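Local coordinates for protein MaoC-like dehydratase (Phytophthora Capsici, PDB 3KH8) that probably catalyses the reversible hydration of enoyl-CoA thioesters, as a MaoC-like lyase built from hot dog domains, at residues A[56-61]-A[96-101]; A[60-65]-A[82-87]; A[211-216]-A[258-263]; A[221-226]-A[251-256]. All coordinates share one frame; numbering follows the deposited sequence.

In the fold
Contacts 1 and 2 start from the same helix, 56-65, in the N-terminal hydratase 2 region, with centres about 11 Å apart. Contacts 3 and 4 follow in the MaoC-like region; they share helix 251-266, and their centres are about 12 Å apart. Along the chain, strand 209-214 of contact 3 precedes helix 219-223 of contact 4. The two halves meet in the middle: F84 and L86 of contact 2 rest on helix 251-266, and Y62 touches S226 of contact 4, the centres of contacts 2 and 4 being about 10 Å apart. Contacts 1, 2 and 4 also reach the second subunit, so helix 56-65 joins both halves and the dimer.

Contact 1: residues A[56-61]-A[96-101]; sequences QRDLLM and QSQDVV
D58 meets Q98 near the start of helix 56-65, within a hydratase 2 N-terminal domain of the hot dog class. The carboxylate of D58 and the terminal amide of Q98 lie close to coplanar, their planes 30° apart, with D58 OD2 3.7 Å from Q98 CD. Q98 leaves with CG beside its backbone N, and a single bend about CB-CG (chi2 -62°) turns the amide toward D58. The contact is small and polar, made by these two residues alone.

The firmer hold on D58 lies elsewhere. Its OD2 accepts from the backbone N of N55, just before the helix, while K94 offers that oxygen only a long, weak ion pair. Outside the two segments, D58 OD1 forms a salt bridge with NH2 of R57 of the second subunit, so this charged helix start also belongs to the dimer interface.

The loop carrying Q98 is shaped by its own neighbours and by the partner chain. D99 OD1 accepts from the backbone N of R57 of the second subunit. An ST turn sets the loop's course beside Q98: D99 N donates to S97 OG over 3.0 Å, at an N-H...O angle of 155°.

Contact 2: residues A[60-65]-A[82-87]; sequences LMYAVG and SAFPLY
Y62 lays one face of its ring against Y87, whose ring comes in edge first. The centroids are 5.2 Å apart and the planes meet at 63°, a T-shaped pair in which Y87 CD1 approaches Y62 CG to 3.4 Å. The two side chains run past each other in opposite directions, so the root of Y87 lies over the far part of the Y62 ring, and Y87 CA makes a CH-pi contact 4.1 Å from its centroid. Ring and backbone of Y87 thus cover the same face together.

F84 closes in at the rim of Y62, its CB near the ring plane and 3.9 Å from CE2. Beyond the ring, the hydroxyl of Y62 meets aliphatic carbon, with L86 CB 3.4 Å from OH. Y62 extends this far because its CG is anti to the backbone N (chi1 177°), which carries the ring out from the helix. A type I turn from F84 to Y87, closed by Y87 N donating to F84 O over 2.9 Å, brings F84 to the ring edge, L86 to the hydroxyl and Y87 to one face.

F84 also stacks edge-to-face with F73, and both F84 and L86 continue onto helix 251-266. The result is a buried aromatic cluster between a short helix and a loop of the N-terminal half, set against the long central helix of the C-terminal hot dog domain, consistent with the double hot dog fold of hydratase 2 enzymes.

Contact 3: residues A[211-216]-A[258-263]; sequences DEFKTS and ASRALF
R260 points its guanidinium edge-on at the face of F213, the two planes standing almost perpendicular at 87°. NH1 leads, 3.2 Å above the middle of the ring, and NH2 follows over one side, 3.5 Å from F213 CD1. With R260 CZ 4.1 Å from the ring centroid, this is a cation-pi contact in the perpendicular rather than the stacked form. The arginine chain is extended at first and then kinks at chi3 (47°), which brings its head round to the ring. Its rotation is fixed from outside as well: NE forms a salt bridge with E68, and NH1 donates to the backbone carbonyl of I66.

Two residues back on strand 209-214, D211 faces the same helix one residue further on. Its OD2 lies 3.7 Å from A261 CB, and a water bridges the two residues, donating to D211 OD2 over 2.8 Å and to A261 O over 2.7 Å.

Strand and central helix of the C-terminal hot dog domain are therefore joined partly by charge and water here. D211 OD2 stays 6.6 Å from R260 NH2, too far for a salt bridge, so its charge may stabilise the arginine only at long range, whereas the E68 salt bridge and the F213 ring probably do more to stabilise it.

Contact 4: residues A[221-226]-A[251-256]; sequences QVYRLS and GLCSMG
The ring of Y223 carries C253 on one face: CB stands almost squarely over the centre, 3.6 Å from the centroid and 9° off the ring normal, a close CH-pi contact. C253 SG lies further out, 4.3 Å from the same centroid and 32° from the normal, adding an oblique sulfur-aromatic contact. The sulfur leans toward the root of the tyrosine, near CG and CD1, because it is anti to its own backbone N (chi1 -177°). H250, just ahead of helix 251-266, pairs edge-to-face with the Y223 ring.

At the far end, the hydroxyl passes over the first turn of the helix, with L252 CB 3.4 Å from Y223 OH. A water ties that oxygen to the backbone: it sits 2.6 Å from Y223 OH and donates to L252 O over 2.7 Å. Since L252 O also accepts from G256 N, 2.9 Å away within the helix, the water uses a carbonyl that is already engaged. C253 CB thus lies over the ring, SG approaches obliquely, and a water links the hydroxyl to the helix.

Y62 and I66 of the N-terminal half pack around Y223, while the next residues turn to the second subunit: R224 makes a salt bridge with E76 there, and L225 O accepts from NE of R57 of the second subunit. Y223 to S226 spell the opening of the hydratase 2 signature, which in relatives goes on to the catalytic Asp and His; its packing on the start of the central helix is consistent with the active-site region of a MaoC-type hot dog domain.

Contact 1: residues A[56-61]-A[96-101]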
loop_
_atom_site.group_PDB
_atom_site.type_symbol
_atom_site.label_atom_id
_atom_site.label_comp_id
_atom_site.label_asym_id
_atom_site.label_seq_id
_atom_site.Cartn_x
_atom_site.Cartn_y
_atom_site.Cartn_z
ATOM N N GLN A 56 6.774 -6.446 9.239
ATOM C CA GLN A 56 7.218 -6.662 7.862
ATOM C C GLN A 56 6.283 -6.028 6.843
ATOM O O GLN A 56 6.734 -5.405 5.881
ATOM C CB GLN A 56 7.320 -8.151 7.550
ATOM C CG GLN A 56 8.590 -8.792 8.005
ATOM C CD GLN A 56 8.921 -10.023 7.200
ATOM O OE1 GLN A 56 8.028 -10.775 6.797
ATOM N NE2 GLN A 56 10.207 -10.233 6.949
ATOM N N ARG A 57 4.983 -6.206 7.052
ATOM C CA ARG A 57 3.974 -5.665 6.146
ATOM C C ARG A 57 4.077 -4.137 6.026
ATOM O O ARG A 57 3.923 -3.596 4.933
ATOM C CB ARG A 57 2.577 -6.101 6.593
ATOM C CG ARG A 57 1.433 -5.644 5.704
ATOM C CD ARG A 57 0.146 -6.287 6.169
ATOM N NE ARG A 57 -1.022 -5.847 5.416
ATOM C CZ ARG A 57 -2.022 -5.143 5.938
ATOM N NH1 ARG A 57 -1.995 -4.798 7.222
ATOM N NH2 ARG A 57 -3.057 -4.792 5.185
ATOM N N ASP A 58 4.358 -3.454 7.138
ATOM C CA ASP A 58 4.589 -2.003 7.110
ATOM C C ASP A 58 5.758 -1.633 6.196
ATOM O O ASP A 58 5.708 -0.617 5.507
ATOM C CB ASP A 58 4.839 -1.445 8.520
ATOM C CG ASP A 58 3.652 -1.639 9.453
ATOM O OD1 ASP A 58 2.498 -1.395 9.034
ATOM O OD2 ASP A 58 3.885 -2.029 10.619
ATOM N N LEU A 59 6.809 -2.453 6.210
ATOM C CA LEU A 59 7.980 -2.230 5.359
ATOM C C LEU A 59 7.636 -2.356 3.874
ATOM O O LEU A 59 8.062 -1.530 3.058
ATOM C CB LEU A 59 9.118 -3.195 5.725
ATOM C CG LEU A 59 9.712 -3.140 7.141
ATOM C CD1 LEU A 59 10.817 -4.185 7.296
ATOM C CD2 LEU A 59 10.244 -1.761 7.478
ATOM N N LEU A 60 6.859 -3.386 3.537
ATOM C CA LEU A 60 6.368 -3.586 2.172
ATOM C C LEU A 60 5.466 -2.440 1.718
ATOM O O LEU A 60 5.596 -1.955 0.593
ATOM C CB LEU A 60 5.632 -4.929 2.047
ATOM C CG LEU A 60 6.410 -6.208 2.405
ATOM C CD1 LEU A 60 5.533 -7.453 2.301
ATOM C CD2 LEU A 60 7.635 -6.370 1.521
ATOM N N MET A 61 4.564 -2.008 2.601
ATOM C CA MET A 61 3.638 -0.911 2.308
ATOM C C MET A 61 4.373 0.402 2.044
ATOM O O MET A 61 3.968 1.189 1.184
ATOM C CB MET A 61 2.647 -0.724 3.460
ATOM C CG MET A 61 1.693 -1.908 3.672
ATOM S SD MET A 61 0.572 -1.671 5.075
ATOM C CE MET A 61 -0.062 -0.034 4.717
ATOM N N GLN A 96 2.972 3.347 17.450
ATOM C CA GLN A 96 2.684 1.913 17.546
ATOM C C GLN A 96 1.360 1.530 16.875
ATOM O O GLN A 96 0.879 0.403 17.030
ATOM C CB GLN A 96 2.674 1.462 19.011
ATOM C CG GLN A 96 4.055 1.312 19.637
ATOM C CD GLN A 96 4.010 0.553 20.952
ATOM O OE1 GLN A 96 3.450 1.029 21.941
ATOM N NE2 GLN A 96 4.604 -0.639 20.968
ATOM N N SER A 97 0.774 2.461 16.126
ATOM C CA SER A 97 -0.497 2.193 15.459
ATOM C C SER A 97 -0.353 1.314 14.223
ATOM O O SER A 97 0.612 1.433 13.465
ATOM C CB SER A 97 -1.211 3.490 15.092
ATOM O OG SER A 97 -2.430 3.197 14.424
ATOM N N GLN A 98 -1.330 0.431 14.031
ATOM C CA GLN A 98 -1.427 -0.366 12.816
ATOM C C GLN A 98 -2.605 0.114 11.963
ATOM O O GLN A 98 -2.894 -0.459 10.910
ATOM C CB GLN A 98 -1.574 -1.856 13.158
ATOM C CG GLN A 98 -0.311 -2.512 13.744
ATOM C CD GLN A 98 0.893 -2.510 12.786
ATOM O OE1 GLN A 98 0.757 -2.737 11.582
ATOM N NE2 GLN A 98 2.076 -2.272 13.333
ATOM N N ASP A 99 -3.269 1.172 12.424
ATOM C CA ASP A 99 -4.451 1.721 11.760
ATOM C C ASP A 99 -4.148 3.092 11.149
ATOM O O ASP A 99 -3.011 3.566 11.216
ATOM C CB ASP A 99 -5.602 1.829 12.771
ATOM C CG ASP A 99 -6.980 1.897 12.112
ATOM O OD1 ASP A 99 -7.091 1.806 10.868
ATOM O OD2 ASP A 99 -7.968 2.051 12.861
ATOM N N VAL A 100 -5.161 3.715 10.546
ATOM C CA VAL A 100 -5.094 5.114 10.129
ATOM C C VAL A 100 -4.691 5.968 11.340
ATOM O O VAL A 100 -5.226 5.791 12.441
ATOM C CB VAL A 100 -6.452 5.591 9.536
ATOM C CG1 VAL A 100 -6.493 7.105 9.346
ATOM C CG2 VAL A 100 -6.741 4.888 8.206
ATOM N N VAL A 101 -3.713 6.850 11.139
ATOM C CA VAL A 101 -3.276 7.785 12.177
ATOM C C VAL A 101 -3.794 9.177 11.811
ATOM O O VAL A 101 -3.232 9.834 10.932
ATOM C CB VAL A 101 -1.724 7.806 12.327
ATOM C CG1 VAL A 101 -1.292 8.773 13.445
ATOM C CG2 VAL A 101 -1.184 6.407 12.591
#

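Contact 2: residues A[60-65]-A[82-87]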
loop_
_atom_site.group_PDB
_atom_site.type_symbol
_atom_site.label_atom_id
_atom_site.label_comp_id
_atom_site.label_asym_id
_atom_site.label_seq_id
_atom_site.Cartn_x
_atom_site.Cartn_y
_atom_site.Cartn_z
ATOM N N LEU A 60 6.859 -3.386 3.537
ATOM C CA LEU A 60 6.368 -3.586 2.172
ATOM C C LEU A 60 5.466 -2.440 1.718
ATOM O O LEU A 60 5.596 -1.955 0.593
ATOM C CB LEU A 60 5.632 -4.929 2.047
ATOM C CG LEU A 60 6.410 -6.208 2.405
ATOM C CD1 LEU A 60 5.533 -7.453 2.301
ATOM C CD2 LEU A 60 7.635 -6.370 1.521
ATOM N N MET A 61 4.564 -2.008 2.601
ATOM C CA MET A 61 3.638 -0.911 2.308
ATOM C C MET A 61 4.373 0.402 2.044
ATOM O O MET A 61 3.968 1.189 1.184
ATOM C CB MET A 61 2.647 -0.724 3.460
ATOM C CG MET A 61 1.693 -1.908 3.672
ATOM S SD MET A 61 0.572 -1.671 5.075
ATOM C CE MET A 61 -0.062 -0.034 4.717
ATOM N N TYR A 62 5.442 0.633 2.800
ATOM C CA TYR A 62 6.304 1.795 2.593
ATOM C C TYR A 62 7.044 1.723 1.257
ATOM O O TYR A 62 7.072 2.702 0.508
ATOM C CB TYR A 62 7.307 1.951 3.746
ATOM C CG TYR A 62 8.276 3.098 3.530
ATOM C CD1 TYR A 62 7.849 4.425 3.636
ATOM C CD2 TYR A 62 9.613 2.858 3.199
ATOM C CE1 TYR A 62 8.732 5.489 3.428
ATOM C CE2 TYR A 62 10.509 3.922 2.986
ATOM C CZ TYR A 62 10.054 5.231 3.103
ATOM O OH TYR A 62 10.916 6.290 2.898
ATOM N N ALA A 63 7.644 0.569 0.969
ATOM C CA ALA A 63 8.380 0.371 -0.283
ATOM C C ALA A 63 7.504 0.663 -1.501
ATOM O O ALA A 63 7.920 1.406 -2.396
ATOM C CB ALA A 63 8.958 -1.042 -0.355
ATOM N N VAL A 64 6.290 0.110 -1.527
ATOM C CA VAL A 64 5.364 0.390 -2.634
ATOM C C VAL A 64 4.885 1.851 -2.609
ATOM O O VAL A 64 4.666 2.453 -3.661
ATOM C CB VAL A 64 4.162 -0.626 -2.739
ATOM C CG1 VAL A 64 4.656 -2.072 -2.756
ATOM C CG2 VAL A 64 3.133 -0.422 -1.639
ATOM N N GLY A 65 4.770 2.417 -1.407
ATOM C CA GLY A 65 4.383 3.815 -1.229
ATOM C C GLY A 65 5.355 4.787 -1.880
ATOM O O GLY A 65 4.941 5.809 -2.419
ATOM N N SER A 82 15.230 -6.368 2.989
ATOM C CA SER A 82 15.641 -5.313 3.907
ATOM C C SER A 82 14.551 -4.257 4.015
ATOM O O SER A 82 13.736 -4.095 3.100
ATOM C CB SER A 82 16.927 -4.643 3.404
ATOM O OG SER A 82 17.984 -5.578 3.230
ATOM N N ALA A 83 14.538 -3.537 5.134
ATOM C CA ALA A 83 13.762 -2.302 5.224
ATOM C C ALA A 83 14.402 -1.305 4.269
ATOM O O ALA A 83 15.633 -1.281 4.133
ATOM C CB ALA A 83 13.790 -1.760 6.642
ATOM N N PHE A 84 13.599 -0.483 3.599
ATOM C CA PHE A 84 14.201 0.626 2.862
ATOM C C PHE A 84 14.804 1.619 3.862
ATOM O O PHE A 84 14.150 1.970 4.846
ATOM C CB PHE A 84 13.239 1.318 1.891
ATOM C CG PHE A 84 13.944 2.240 0.938
ATOM C CD1 PHE A 84 14.559 1.736 -0.206
ATOM C CD2 PHE A 84 14.058 3.596 1.221
ATOM C CE1 PHE A 84 15.252 2.578 -1.072
ATOM C CE2 PHE A 84 14.748 4.449 0.360
ATOM C CZ PHE A 84 15.346 3.942 -0.784
ATOM N N PRO A 85 16.062 2.052 3.631
ATOM C CA PRO A 85 16.805 2.805 4.651
ATOM C C PRO A 85 16.156 4.093 5.169
ATOM O O PRO A 85 16.431 4.496 6.301
ATOM C CB PRO A 85 18.133 3.110 3.952
ATOM C CG PRO A 85 18.318 1.960 3.040
ATOM C CD PRO A 85 16.934 1.701 2.493
ATOM N N LEU A 86 15.306 4.726 4.365
ATOM C CA LEU A 86 14.636 5.955 4.788
ATOM C C LEU A 86 13.406 5.715 5.677
ATOM O O LEU A 86 12.860 6.665 6.246
ATOM C CB LEU A 86 14.243 6.812 3.575
ATOM C CG LEU A 86 13.973 8.299 3.857
ATOM C CD1 LEU A 86 15.278 9.049 4.137
ATOM C CD2 LEU A 86 13.215 8.952 2.709
ATOM N N TYR A 87 12.971 4.461 5.806
ATOM C CA TYR A 87 11.727 4.170 6.538
ATOM C C TYR A 87 11.577 4.822 7.932
ATOM O O TYR A 87 10.478 5.260 8.274
ATOM C CB TYR A 87 11.414 2.659 6.588
ATOM C CG TYR A 87 10.145 2.357 7.362
ATOM C CD1 TYR A 87 8.900 2.736 6.865
ATOM C CD2 TYR A 87 10.192 1.723 8.602
ATOM C CE1 TYR A 87 7.724 2.478 7.580
ATOM C CE2 TYR A 87 9.026 1.464 9.326
ATOM C CZ TYR A 87 7.801 1.842 8.806
ATOM O OH TYR A 87 6.650 1.592 9.510
#

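Contact 3: residues A[211-216]-A[258-263]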
loop_
_atom_site.group_PDB
_atom_site.type_symbol
_atom_site.label_atom_id
_atom_site.label_comp_id
_atom_site.label_asym_id
_atom_site.label_seq_id
_atom_site.Cartn_x
_atom_site.Cartn_y
_atom_site.Cartn_z
ATOM N N ASP A 211 18.719 9.658 -12.760
ATOM C CA ASP A 211 17.696 8.626 -12.693
ATOM C C ASP A 211 16.362 9.350 -12.744
ATOM O O ASP A 211 16.281 10.538 -12.423
ATOM C CB ASP A 211 17.829 7.807 -11.399
ATOM C CG ASP A 211 17.158 6.424 -11.484
ATOM O OD1 ASP A 211 16.478 6.121 -12.490
ATOM O OD2 ASP A 211 17.313 5.633 -10.527
ATOM N N GLU A 212 15.319 8.654 -13.172
ATOM C CA GLU A 212 13.985 9.237 -13.131
ATOM C C GLU A 212 12.940 8.216 -12.726
ATOM O O GLU A 212 13.091 7.019 -12.976
ATOM C CB GLU A 212 13.612 9.908 -14.460
ATOM C CG GLU A 212 13.496 8.966 -15.644
ATOM C CD GLU A 212 12.828 9.615 -16.845
ATOM O OE1 GLU A 212 13.104 10.804 -17.127
ATOM O OE2 GLU A 212 12.024 8.928 -17.509
ATOM N N PHE A 213 11.892 8.709 -12.081
ATOM C CA PHE A 213 10.766 7.881 -11.699
ATOM C C PHE A 213 9.471 8.636 -11.949
ATOM O O PHE A 213 9.269 9.735 -11.432
ATOM C CB PHE A 213 10.863 7.437 -10.231
ATOM C CG PHE A 213 9.682 6.623 -9.772
ATOM C CD1 PHE A 213 9.512 5.309 -10.213
ATOM C CD2 PHE A 213 8.728 7.174 -8.917
ATOM C CE1 PHE A 213 8.413 4.556 -9.801
ATOM C CE2 PHE A 213 7.628 6.431 -8.504
ATOM C CZ PHE A 213 7.472 5.120 -8.949
ATOM N N LYS A 214 8.615 8.038 -12.770
ATOM C CA LYS A 214 7.280 8.553 -13.035
ATOM C C LYS A 214 6.384 8.171 -11.860
ATOM O O LYS A 214 6.075 6.991 -11.670
ATOM C CB LYS A 214 6.758 7.965 -14.358
ATOM C CG LYS A 214 5.273 8.180 -14.672
ATOM C CD LYS A 214 4.931 9.623 -14.982
ATOM C CE LYS A 214 3.506 9.743 -15.525
ATOM N NZ LYS A 214 2.461 9.522 -14.473
ATOM N N THR A 215 5.986 9.158 -11.059
ATOM C CA THR A 215 5.048 8.891 -9.968
ATOM C C THR A 215 3.636 8.659 -10.509
ATOM O O THR A 215 3.294 9.122 -11.598
ATOM C CB THR A 215 5.025 10.014 -8.899
ATOM O OG1 THR A 215 4.434 11.202 -9.445
ATOM C CG2 THR A 215 6.438 10.317 -8.385
ATOM N N SER A 216 2.833 7.916 -9.751
ATOM C CA SER A 216 1.428 7.711 -10.077
ATOM C C SER A 216 0.617 8.943 -9.673
ATOM O O SER A 216 0.943 9.593 -8.682
ATOM C CB SER A 216 0.897 6.475 -9.344
ATOM O OG SER A 216 -0.518 6.422 -9.398
ATOM N N ALA A 258 14.136 10.054 -4.346
ATOM C CA ALA A 258 15.564 10.395 -4.477
ATOM C C ALA A 258 16.455 9.344 -3.800
ATOM O O ALA A 258 17.471 8.923 -4.365
ATOM C CB ALA A 258 15.839 11.782 -3.918
ATOM N N SER A 259 16.054 8.909 -2.604
ATOM C CA SER A 259 16.791 7.886 -1.857
ATOM C C SER A 259 16.906 6.564 -2.618
ATOM O O SER A 259 17.938 5.899 -2.546
ATOM C CB SER A 259 16.163 7.649 -0.481
ATOM O OG SER A 259 16.207 8.827 0.303
ATOM N N ARG A 260 15.842 6.194 -3.336
ATOM C CA ARG A 260 15.838 4.999 -4.177
ATOM C C ARG A 260 16.904 5.089 -5.265
ATOM O O ARG A 260 17.622 4.119 -5.516
ATOM C CB ARG A 260 14.469 4.796 -4.828
ATOM C CG ARG A 260 13.369 4.291 -3.894
ATOM C CD ARG A 260 12.017 4.297 -4.604
ATOM N NE ARG A 260 12.119 3.699 -5.933
ATOM C CZ ARG A 260 11.405 4.069 -6.989
ATOM N NH1 ARG A 260 10.505 5.043 -6.894
ATOM N NH2 ARG A 260 11.600 3.462 -8.149
ATOM N N ALA A 261 16.996 6.253 -5.910
ATOM C CA ALA A 261 17.997 6.478 -6.952
ATOM C C ALA A 261 19.409 6.389 -6.375
ATOM O O ALA A 261 20.290 5.769 -6.974
ATOM C CB ALA A 261 17.773 7.825 -7.625
ATOM N N LEU A 262 19.606 6.994 -5.204
ATOM C CA LEU A 262 20.907 6.986 -4.530
ATOM C C LEU A 262 21.336 5.583 -4.103
ATOM O O LEU A 262 22.493 5.200 -4.295
ATOM C CB LEU A 262 20.906 7.950 -3.335
ATOM C CG LEU A 262 20.777 9.436 -3.689
ATOM C CD1 LEU A 262 20.216 10.220 -2.503
ATOM C CD2 LEU A 262 22.117 10.014 -4.156
ATOM N N PHE A 263 20.403 4.820 -3.531
ATOM C CA PHE A 263 20.679 3.438 -3.141
ATOM C C PHE A 263 21.042 2.590 -4.352
ATOM O O PHE A 263 21.992 1.804 -4.302
ATOM C CB PHE A 263 19.492 2.804 -2.390
ATOM C CG PHE A 263 19.709 1.351 -2.039
ATOM C CD1 PHE A 263 20.442 0.998 -0.913
ATOM C CD2 PHE A 263 19.201 0.338 -2.852
ATOM C CE1 PHE A 263 20.662 -0.349 -0.592
ATOM C CE2 PHE A 263 19.415 -1.010 -2.540
ATOM C CZ PHE A 263 20.143 -1.351 -1.405
HETATM O O HOH W 1 19.927 5.357 -9.656
#

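Contact 4: residues A[221-226]-A[251-256]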
loop_
_atom_site.group_PDB
_atom_site.type_symbol
_atom_site.label_atom_id
_atom_site.label_comp_id
_atom_site.label_asym_id
_atom_site.label_seq_id
_atom_site.Cartn_x
_atom_site.Cartn_y
_atom_site.Cartn_z
ATOM N N GLN A 221 -2.067 8.584 -2.273
ATOM C CA GLN A 221 -3.094 7.703 -1.694
ATOM C C GLN A 221 -2.470 6.434 -1.123
ATOM O O GLN A 221 -2.987 5.856 -0.160
ATOM C CB GLN A 221 -4.153 7.328 -2.733
ATOM C CG GLN A 221 -4.924 8.504 -3.341
ATOM C CD GLN A 221 -6.105 8.047 -4.182
ATOM O OE1 GLN A 221 -6.216 6.869 -4.521
ATOM N NE2 GLN A 221 -6.995 8.976 -4.520
ATOM N N VAL A 222 -1.360 6.006 -1.725
ATOM C CA VAL A 222 -0.640 4.818 -1.262
ATOM C C VAL A 222 0.396 5.204 -0.207
ATOM O O VAL A 222 0.487 4.563 0.842
ATOM C CB VAL A 222 0.044 4.052 -2.436
ATOM C CG1 VAL A 222 0.663 2.741 -1.944
ATOM C CG2 VAL A 222 -0.960 3.765 -3.542
ATOM N N TYR A 223 1.165 6.259 -0.479
ATOM C CA TYR A 223 2.219 6.687 0.451
ATOM C C TYR A 223 1.693 7.052 1.844
ATOM O O TYR A 223 2.341 6.753 2.849
ATOM C CB TYR A 223 3.074 7.831 -0.123
ATOM C CG TYR A 223 4.167 8.230 0.841
ATOM C CD1 TYR A 223 5.337 7.482 0.945
ATOM C CD2 TYR A 223 4.006 9.322 1.693
ATOM C CE1 TYR A 223 6.327 7.823 1.855
ATOM C CE2 TYR A 223 4.993 9.668 2.615
ATOM C CZ TYR A 223 6.149 8.917 2.683
ATOM O OH TYR A 223 7.125 9.244 3.581
ATOM N N ARG A 224 0.521 7.681 1.909
ATOM C CA ARG A 224 -0.057 8.102 3.198
ATOM C C ARG A 224 -0.289 6.944 4.179
ATOM O O ARG A 224 -0.383 7.152 5.397
ATOM C CB ARG A 224 -1.344 8.911 2.994
ATOM C CG ARG A 224 -2.531 8.149 2.405
ATOM C CD ARG A 224 -3.564 9.126 1.836
ATOM N NE ARG A 224 -4.166 9.969 2.874
ATOM C CZ ARG A 224 -5.195 9.608 3.636
ATOM N NH1 ARG A 224 -5.760 8.413 3.478
ATOM N NH2 ARG A 224 -5.671 10.448 4.554
ATOM N N LEU A 225 -0.362 5.726 3.644
ATOM C CA LEU A 225 -0.641 4.540 4.450
ATOM C C LEU A 225 0.541 4.152 5.339
ATOM O O LEU A 225 0.419 3.280 6.197
ATOM C CB LEU A 225 -1.106 3.370 3.563
ATOM C CG LEU A 225 -2.317 3.667 2.658
ATOM C CD1 LEU A 225 -2.767 2.451 1.853
ATOM C CD2 LEU A 225 -3.476 4.223 3.455
ATOM N N SER A 226 1.675 4.819 5.141
ATOM C CA SER A 226 2.847 4.629 5.990
ATOM C C SER A 226 2.866 5.563 7.209
ATOM O O SER A 226 3.807 5.525 8.003
ATOM C CB SER A 226 4.138 4.760 5.170
ATOM O OG SER A 226 4.301 3.638 4.316
ATOM N N GLY A 251 6.301 15.569 0.724
ATOM C CA GLY A 251 7.726 15.861 0.572
ATOM C C GLY A 251 8.618 14.674 0.918
ATOM O O GLY A 251 9.630 14.433 0.256
ATOM N N LEU A 252 8.238 13.921 1.950
ATOM C CA LEU A 252 9.016 12.749 2.357
ATOM C C LEU A 252 8.954 11.595 1.349
ATOM O O LEU A 252 9.871 10.775 1.294
ATOM C CB LEU A 252 8.620 12.276 3.762
ATOM C CG LEU A 252 9.144 13.137 4.920
ATOM C CD1 LEU A 252 8.508 12.705 6.252
ATOM C CD2 LEU A 252 10.673 13.083 4.999
ATOM N N CYS A 253 7.879 11.536 0.564
ATOM C CA CYS A 253 7.774 10.564 -0.529
ATOM C C CYS A 253 8.777 10.920 -1.641
ATOM O O CYS A 253 9.499 10.054 -2.136
ATOM C CB CYS A 253 6.341 10.502 -1.073
ATOM S SG CYS A 253 6.076 9.262 -2.394
ATOM N N SER A 254 8.824 12.200 -2.009
ATOM C CA SER A 254 9.842 12.712 -2.939
ATOM C C SER A 254 11.254 12.396 -2.450
ATOM O O SER A 254 12.125 12.024 -3.239
ATOM C CB SER A 254 9.691 14.228 -3.130
ATOM O OG SER A 254 8.468 14.527 -3.774
ATOM N N MET A 255 11.471 12.547 -1.147
ATOM C CA MET A 255 12.753 12.209 -0.540
ATOM C C MET A 255 13.028 10.712 -0.691
ATOM O O MET A 255 14.170 10.309 -0.932
ATOM C CB MET A 255 12.780 12.625 0.933
ATOM C CG MET A 255 14.162 12.521 1.588
ATOM S SD MET A 255 14.123 13.056 3.302
ATOM C CE MET A 255 15.849 12.902 3.763
ATOM N N GLY A 256 11.978 9.899 -0.545
ATOM C CA GLY A 256 12.068 8.457 -0.771
ATOM C C GLY A 256 12.480 8.120 -2.193
ATOM O O GLY A 256 13.335 7.258 -2.410
HETATM O O HOH W 2 9.653 8.736 3.012
#